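Local atomic coordinates of peptidoglycan N-acetylglucosamine deacetylase (Agathobacter rectalis, PDB entry 5JMU), a protein that probably acts as a zinc-dependent hydrolase that removes acetyl groups from N-acetylglucosamine of peptidoglycan, this chain being its catalytic domain. Residues 161-167 and 191-195. Residues are numbered along the deposited sequence; the frame is centred on the assembly and turned at random.
Sequences PISTEQV and FSVNA
The ring of Phe-191 packs against Pro-161, Ile-162 and Val-167. Ile-162 O lies over one face, 3.1 Å from Phe-191 CD2 and displaced toward the rim. Val-167 CG2 meets the ring edge near its plane, 3.5 Å from Phe-191 CE2, while Pro-161 CB approaches Phe-191 CE1 obliquely at 3.6 Å. Chi1 of Phe-191 (69°) sets CG between the backbone N and carbonyl carbon, turning the ring toward residues 161-167. Thr-164 OG1 donates to Phe-191 O at 2.7 Å, in the carbonyl plane on a lone pair. The same hydroxyl accepts from a water that in turn accepts a hydrogen bond from Asn-194 ND2. Within the NodB homology domain, the contact joins the start of helix 164-175 to the short helix 190-193 that follows strand 180-186. With an alanine in place of Phe-191, a gap is likely to open between Pro-161 CB and Val-167 CG2, and Ile-162 O would lose the ring beneath it. Deeper in, Val-167 CG1 packs on Ala-195 CB at 3.6 Å. A capping box fixes the helix start: Gln-166 N donates to Ser-163 OG (3.0 Å), and Ser-163 N to Gln-166 OE1 (2.9 Å). Behind the ring, Asp-156 and Gln-185 hydrogen-bond Ser-192 OG.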
ATOM      1  N   PRO A 161      -8.554  -6.805  16.911  1.00 39.40           N
ATOM      2  CA  PRO A 161      -9.307  -6.419  15.709  1.00 31.55           C
ATOM      3  C   PRO A 161     -10.563  -5.630  16.045  1.00 27.50           C
ATOM      4  O   PRO A 161     -11.136  -5.828  17.106  1.00 32.45           O
ATOM      5  CB  PRO A 161      -9.691  -7.761  15.077  1.00 33.41           C
ATOM      6  CG  PRO A 161      -8.748  -8.762  15.717  1.00 36.86           C
ATOM      7  CD  PRO A 161      -8.548  -8.264  17.099  1.00 36.77           C
ATOM      8  N   ILE A 162     -10.977  -4.746  15.134  1.00 23.15           N
ATOM      9  CA  ILE A 162     -12.252  -4.053  15.286  1.00 21.12           C
ATOM     10  C   ILE A 162     -13.237  -4.750  14.360  1.00 19.25           C
ATOM     11  O   ILE A 162     -12.867  -5.680  13.624  1.00 20.30           O
ATOM     12  CB  ILE A 162     -12.121  -2.547  14.960  1.00 21.86           C
ATOM     13  CG1 ILE A 162     -11.544  -2.349  13.553  1.00 21.98           C
ATOM     14  CG2 ILE A 162     -11.218  -1.895  15.990  1.00 20.50           C
ATOM     15  CD1 ILE A 162     -11.497  -0.889  13.093  1.00 17.67           C
ATOM     16  N   SER A 163     -14.489  -4.328  14.383  1.00 19.68           N
ATOM     17  CA  SER A 163     -15.468  -4.985  13.549  1.00 20.43           C
ATOM     18  C   SER A 163     -15.412  -4.478  12.111  1.00 19.01           C
ATOM     19  O   SER A 163     -14.844  -3.412  11.804  1.00 17.53           O
ATOM     20  CB  SER A 163     -16.862  -4.762  14.104  1.00 21.85           C
ATOM     21  OG  SER A 163     -17.254  -3.421  13.885  1.00 20.44           O
ATOM     22  N   THR A 164     -15.995  -5.282  11.229  1.00 17.76           N
ATOM     23  CA  THR A 164     -16.125  -4.861   9.856  1.00 15.65           C
ATOM     24  C   THR A 164     -16.838  -3.523   9.770  1.00 15.36           C
ATOM     25  O   THR A 164     -16.399  -2.619   9.016  1.00 15.33           O
ATOM     26  CB  THR A 164     -16.869  -5.916   9.040  1.00 17.24           C
ATOM     27  OG1 THR A 164     -16.024  -7.060   8.908  1.00 18.20           O
ATOM     28  CG2 THR A 164     -17.179  -5.389   7.604  1.00 18.25           C
ATOM     29  N   GLU A 165     -17.929  -3.378  10.526  1.00 17.17           N
ATOM     30  CA  GLU A 165     -18.668  -2.126  10.508  1.00 16.78           C
ATOM     31  C   GLU A 165     -17.813  -0.963  10.983  1.00 16.98           C
ATOM     32  O   GLU A 165     -17.934   0.156  10.452  1.00 17.51           O
ATOM     33  CB  GLU A 165     -19.931  -2.246  11.359  1.00 19.72           C
ATOM     34  CG  GLU A 165     -20.854  -1.030  11.247  1.00 26.88           C
ATOM     35  CD  GLU A 165     -21.136  -0.606   9.780  1.00 50.57           C
ATOM     36  OE1 GLU A 165     -21.577  -1.460   8.958  1.00 43.74           O
ATOM     37  OE2 GLU A 165     -20.898   0.588   9.450  1.00 50.23           O
ATOM     38  N   GLN A 166     -16.933  -1.193  11.963  1.00 16.50           N
ATOM     39  CA  GLN A 166     -16.081  -0.110  12.418  0.62 16.88           C
ATOM     40  C   GLN A 166     -15.062   0.292  11.335  1.00 16.76           C
ATOM     41  O   GLN A 166     -14.745   1.495  11.188  1.00 15.84           O
ATOM     42  CB  GLN A 166     -15.401  -0.522  13.722  0.62 16.45           C
ATOM     43  CG  GLN A 166     -16.362  -0.657  14.916  0.62 23.94           C
ATOM     44  CD  GLN A 166     -15.682  -1.158  16.205  0.62 27.63           C
ATOM     45  OE1 GLN A 166     -15.227  -2.302  16.285  0.62 24.64           O
ATOM     46  NE2 GLN A 166     -15.610  -0.290  17.212  0.62 34.06           N
ATOM     47  N   VAL A 167     -14.563  -0.685  10.560  1.00 13.79           N
ATOM     48  CA  VAL A 167     -13.643  -0.368   9.466  1.00 12.86           C
ATOM     49  C   VAL A 167     -14.380   0.493   8.446  1.00 14.28           C
ATOM     50  O   VAL A 167     -13.854   1.498   7.957  1.00 12.38           O
ATOM     51  CB  VAL A 167     -13.059  -1.650   8.784  1.00 12.73           C
ATOM     52  CG1 VAL A 167     -12.260  -1.287   7.516  1.00 13.06           C
ATOM     53  CG2 VAL A 167     -12.177  -2.462   9.740  1.00 13.71           C
ATOM     54  N   PHE A 191     -11.812  -9.347   8.336  1.00 15.96           N
ATOM     55  CA  PHE A 191     -12.847  -8.377   8.718  1.00 19.95           C
ATOM     56  C   PHE A 191     -12.703  -7.066   7.938  1.00 16.53           C
ATOM     57  O   PHE A 191     -13.678  -6.336   7.709  1.00 18.75           O
ATOM     58  CB  PHE A 191     -12.822  -8.096  10.240  1.00 17.97           C
ATOM     59  CG  PHE A 191     -11.598  -7.323  10.702  1.00 19.03           C
ATOM     60  CD1 PHE A 191     -10.440  -7.984  11.069  1.00 15.32           C
ATOM     61  CD2 PHE A 191     -11.617  -5.928  10.775  1.00 18.51           C
ATOM     62  CE1 PHE A 191      -9.321  -7.283  11.529  1.00 15.27           C
ATOM     63  CE2 PHE A 191     -10.502  -5.213  11.203  1.00 15.76           C
ATOM     64  CZ  PHE A 191      -9.326  -5.879  11.554  1.00 14.79           C
ATOM     65  N   SER A 192     -11.483  -6.772   7.505  1.00 13.48           N
ATOM     66  CA  SER A 192     -11.225  -5.518   6.833  1.00 12.33           C
ATOM     67  C   SER A 192     -11.548  -5.693   5.344  1.00 13.74           C
ATOM     68  O   SER A 192     -12.122  -4.805   4.695  1.00 13.47           O
ATOM     69  CB  SER A 192      -9.749  -5.082   7.053  1.00 11.98           C
ATOM     70  OG  SER A 192      -9.517  -3.792   6.449  1.00 14.65           O
ATOM     71  N   VAL A 193     -11.145  -6.829   4.773  1.00 16.54           N
ATOM     72  CA  VAL A 193     -11.536  -7.132   3.399  1.00 16.19           C
ATOM     73  C   VAL A 193     -13.050  -7.047   3.253  1.00 16.72           C
ATOM     74  O   VAL A 193     -13.577  -6.537   2.248  1.00 15.31           O
ATOM     75  CB  VAL A 193     -11.031  -8.538   2.970  1.00 15.12           C
ATOM     76  CG1 VAL A 193     -11.718  -9.026   1.679  1.00 17.74           C
ATOM     77  CG2 VAL A 193      -9.481  -8.500   2.826  1.00 14.40           C
ATOM     78  N   ASN A 194     -13.750  -7.524   4.271  1.00 14.80           N
ATOM     79  CA  ASN A 194     -15.210  -7.612   4.176  1.00 15.16           C
ATOM     80  C   ASN A 194     -15.882  -6.231   4.249  1.00 16.22           C
ATOM     81  O   ASN A 194     -17.088  -6.105   4.013  1.00 18.41           O
ATOM     82  CB  ASN A 194     -15.770  -8.523   5.281  1.00 16.23           C
ATOM     83  CG  ASN A 194     -15.531  -9.993   4.999  1.00 19.20           C
ATOM     84  OD1 ASN A 194     -15.153 -10.369   3.881  1.00 24.45           O
ATOM     85  ND2 ASN A 194     -15.789 -10.837   6.003  1.00 20.34           N
ATOM     86  N   ALA A 195     -15.096  -5.209   4.580  1.00 14.90           N
ATOM     87  CA  ALA A 195     -15.589  -3.840   4.625  1.00 17.43           C
ATOM     88  C   ALA A 195     -15.562  -3.153   3.256  1.00 14.49           C
ATOM     89  O   ALA A 195     -16.186  -2.125   3.049  1.00 13.71           O
ATOM     90  CB  ALA A 195     -14.745  -3.025   5.613  1.00 13.67           C
TER
HETATM   91  O   HOH W   1     -16.943  -9.515   8.473  1.00 28.83           O